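Local coordinates for DUF4007 domain-containing protein (Streptomyces clavuligerus, PDB 6LB9) that binds magnesium and probably acts as the DNA-nicking component of an Ssp-type phosphorothioation-based defence system, at residues R92-E97 / W111-W116. Numbering follows the deposited sequence.
Sequences RWLLDE and WLLHWW
Trp116 N donates to Leu112 O at 2.9 Å, the helical bond that places Leu112 and Trp116, both directed toward helix 89-95, about one turn apart. Within that turn Leu112 CG lies 3.9 Å above one face of the Trp116 indole, offset toward its rim. The Leu112 methyl CD2 goes on to the edge of the Trp93 ring, near its plane, and lies 3.7 Å from Trp93 CZ3. The two indoles barely touch, Trp93 CZ3 coming 4.2 Å from Trp116 CH2 at an oblique approach. Leu94, with CG anti to the backbone N (chi1 178°), reaches across with CD2, which lies 4.0 Å from Leu113 CD2 and 4.0 Å from Trp116 CZ3. Trp116 swings its ring beside its own backbone N (chi1 -75°), which carries CZ3 to that methyl. Both indole nitrogens are satisfied outside the two segments: Trp93 NE1 bonds to Asp315 OD1 of helix 306-317, and Trp116 NE1 to Tyr236 OH of helix 231-243. Leu314 packs on Trp93 and Leu112 together, while Leu27 of helix 24-34 touches Leu113. With Leu94 CA still 9.7 Å from Leu113 CA, the helices meet through side-chain ends alone. Their contact is wholly apolar and buried, and the packing, together with a hydrogen bond from each NE1 to a neighbouring helix, is consistent with both indoles being held in a set orientation.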
loop_
_atom_site.group_PDB
_atom_site.type_symbol
_atom_site.label_atom_id
_atom_site.label_comp_id
_atom_site.label_asym_id
_atom_site.label_seq_id
_atom_site.Cartn_x
_atom_site.Cartn_y
_atom_site.Cartn_z
ATOM N N ARG A 92 -17.990 -4.605 7.441
ATOM C CA ARG A 92 -17.749 -5.601 8.487
ATOM C C ARG A 92 -17.119 -6.862 7.904
ATOM O O ARG A 92 -16.251 -7.490 8.533
ATOM C CB ARG A 92 -19.059 -5.939 9.200
ATOM C CG ARG A 92 -19.015 -7.212 10.055
ATOM C CD ARG A 92 -18.218 -7.046 11.339
ATOM N NE ARG A 92 -18.223 -8.268 12.146
ATOM C CZ ARG A 92 -17.353 -9.272 12.017
ATOM N NH1 ARG A 92 -16.388 -9.224 11.113
ATOM N NH2 ARG A 92 -17.452 -10.342 12.792
ATOM N N TRP A 93 -17.543 -7.235 6.691
ATOM C CA TRP A 93 -17.038 -8.440 6.038
ATOM C C TRP A 93 -15.591 -8.272 5.594
ATOM O O TRP A 93 -14.790 -9.205 5.717
ATOM C CB TRP A 93 -17.935 -8.795 4.847
ATOM C CG TRP A 93 -17.373 -9.892 3.986
ATOM C CD1 TRP A 93 -17.518 -11.242 4.163
ATOM C CD2 TRP A 93 -16.581 -9.722 2.809
ATOM N NE1 TRP A 93 -16.860 -11.927 3.154
ATOM C CE2 TRP A 93 -16.266 -11.012 2.321
ATOM C CE3 TRP A 93 -16.097 -8.605 2.122
ATOM C CZ2 TRP A 93 -15.494 -11.209 1.175
ATOM C CZ3 TRP A 93 -15.323 -8.804 0.981
ATOM C CH2 TRP A 93 -15.028 -10.098 0.524
ATOM N N LEU A 94 -15.235 -7.095 5.082
ATOM C CA LEU A 94 -13.911 -6.880 4.500
ATOM C C LEU A 94 -12.878 -6.404 5.516
ATOM O O LEU A 94 -11.767 -6.946 5.564
ATOM C CB LEU A 94 -13.996 -5.855 3.360
ATOM C CG LEU A 94 -12.658 -5.506 2.698
ATOM C CD1 LEU A 94 -12.076 -6.710 1.889
ATOM C CD2 LEU A 94 -12.808 -4.281 1.808
ATOM N N LEU A 95 -13.226 -5.375 6.321
ATOM C CA LEU A 95 -12.244 -4.590 7.064
ATOM C C LEU A 95 -12.082 -4.996 8.518
ATOM O O LEU A 95 -11.090 -4.608 9.135
ATOM C CB LEU A 95 -12.596 -3.100 7.022
ATOM C CG LEU A 95 -12.442 -2.479 5.647
ATOM C CD1 LEU A 95 -13.006 -1.067 5.614
ATOM C CD2 LEU A 95 -10.971 -2.531 5.193
ATOM N N ASP A 96 -13.013 -5.751 9.082
ATOM C CA ASP A 96 -12.868 -6.196 10.462
ATOM C C ASP A 96 -11.649 -7.109 10.606
ATOM O O ASP A 96 -11.312 -7.873 9.700
ATOM C CB ASP A 96 -14.139 -6.935 10.899
ATOM C CG ASP A 96 -14.299 -7.017 12.420
ATOM O OD1 ASP A 96 -13.808 -8.005 13.018
ATOM O OD2 ASP A 96 -14.932 -6.103 13.006
ATOM N N GLU A 97 -10.994 -7.037 11.774
ATOM C CA GLU A 97 -9.887 -7.941 12.081
ATOM C C GLU A 97 -10.273 -9.396 11.859
ATOM O O GLU A 97 -9.415 -10.220 11.519
ATOM C CB GLU A 97 -9.415 -7.742 13.527
ATOM C CG GLU A 97 -10.299 -8.391 14.574
ATOM C CD GLU A 97 -9.669 -8.416 15.969
ATOM O OE1 GLU A 97 -10.379 -8.061 16.942
ATOM O OE2 GLU A 97 -8.476 -8.800 16.087
ATOM N N TRP A 111 -9.015 -4.382 -6.334
ATOM C CA TRP A 111 -9.951 -4.511 -7.450
ATOM C C TRP A 111 -11.393 -4.411 -6.953
ATOM O O TRP A 111 -12.217 -3.699 -7.536
ATOM C CB TRP A 111 -9.727 -5.849 -8.188
ATOM C CG TRP A 111 -8.486 -5.851 -9.053
ATOM C CD1 TRP A 111 -7.318 -6.509 -8.802
ATOM C CD2 TRP A 111 -8.274 -5.117 -10.273
ATOM N NE1 TRP A 111 -6.404 -6.253 -9.789
ATOM C CE2 TRP A 111 -6.956 -5.391 -10.698
ATOM C CE3 TRP A 111 -9.062 -4.252 -11.037
ATOM C CZ2 TRP A 111 -6.412 -4.844 -11.859
ATOM C CZ3 TRP A 111 -8.512 -3.702 -12.199
ATOM C CH2 TRP A 111 -7.207 -4.007 -12.596
ATOM N N LEU A 112 -11.694 -5.098 -5.847
ATOM C CA LEU A 112 -13.041 -5.118 -5.295
ATOM C C LEU A 112 -13.457 -3.729 -4.816
ATOM O O LEU A 112 -14.567 -3.261 -5.103
ATOM C CB LEU A 112 -13.102 -6.135 -4.144
ATOM C CG LEU A 112 -14.428 -6.165 -3.365
ATOM C CD1 LEU A 112 -15.540 -6.725 -4.231
ATOM C CD2 LEU A 112 -14.302 -6.932 -2.034
ATOM N N LEU A 113 -12.584 -3.062 -4.058
ATOM C CA LEU A 113 -12.896 -1.709 -3.615
ATOM C C LEU A 113 -13.144 -0.798 -4.812
ATOM O O LEU A 113 -14.084 0.005 -4.808
ATOM C CB LEU A 113 -11.762 -1.189 -2.743
ATOM C CG LEU A 113 -11.807 -1.740 -1.321
ATOM C CD1 LEU A 113 -10.487 -1.443 -0.630
ATOM C CD2 LEU A 113 -12.981 -1.110 -0.566
ATOM N N HIS A 114 -12.331 -0.949 -5.864
ATOM C CA HIS A 114 -12.525 -0.199 -7.101
ATOM C C HIS A 114 -13.918 -0.438 -7.698
ATOM O O HIS A 114 -14.606 0.513 -8.099
ATOM C CB HIS A 114 -11.418 -0.575 -8.085
ATOM C CG HIS A 114 -11.569 0.031 -9.448
ATOM N ND1 HIS A 114 -11.380 1.376 -9.694
ATOM C CD2 HIS A 114 -11.849 -0.533 -10.649
ATOM C CE1 HIS A 114 -11.564 1.619 -10.982
ATOM N NE2 HIS A 114 -11.861 0.479 -11.582
ATOM N N TRP A 115 -14.348 -1.700 -7.765
ATOM C CA TRP A 115 -15.708 -2.017 -8.198
ATOM C C TRP A 115 -16.736 -1.313 -7.326
ATOM O O TRP A 115 -17.717 -0.760 -7.836
ATOM C CB TRP A 115 -15.930 -3.541 -8.164
ATOM C CG TRP A 115 -17.357 -4.006 -8.512
ATOM C CD1 TRP A 115 -18.283 -4.573 -7.650
ATOM C CD2 TRP A 115 -18.002 -3.953 -9.797
ATOM N NE1 TRP A 115 -19.451 -4.861 -8.324
ATOM C CE2 TRP A 115 -19.307 -4.490 -9.639
ATOM C CE3 TRP A 115 -17.603 -3.513 -11.067
ATOM C CZ2 TRP A 115 -20.210 -4.587 -10.705
ATOM C CZ3 TRP A 115 -18.514 -3.610 -12.132
ATOM C CH2 TRP A 115 -19.792 -4.141 -11.939
ATOM N N TRP A 116 -16.545 -1.351 -6.002
ATOM C CA TRP A 116 -17.509 -0.723 -5.105
ATOM C C TRP A 116 -17.587 0.776 -5.347
ATOM O O TRP A 116 -18.676 1.362 -5.292
ATOM C CB TRP A 116 -17.165 -1.021 -3.642
ATOM C CG TRP A 116 -17.511 -2.424 -3.270
ATOM C CD1 TRP A 116 -18.211 -3.319 -4.033
ATOM C CD2 TRP A 116 -17.202 -3.099 -2.045
ATOM N NE1 TRP A 116 -18.341 -4.516 -3.367
ATOM C CE2 TRP A 116 -17.722 -4.418 -2.150
ATOM C CE3 TRP A 116 -16.516 -2.735 -0.885
ATOM C CZ2 TRP A 116 -17.576 -5.367 -1.135
ATOM C CZ3 TRP A 116 -16.367 -3.686 0.126
ATOM C CH2 TRP A 116 -16.897 -4.982 -0.005
#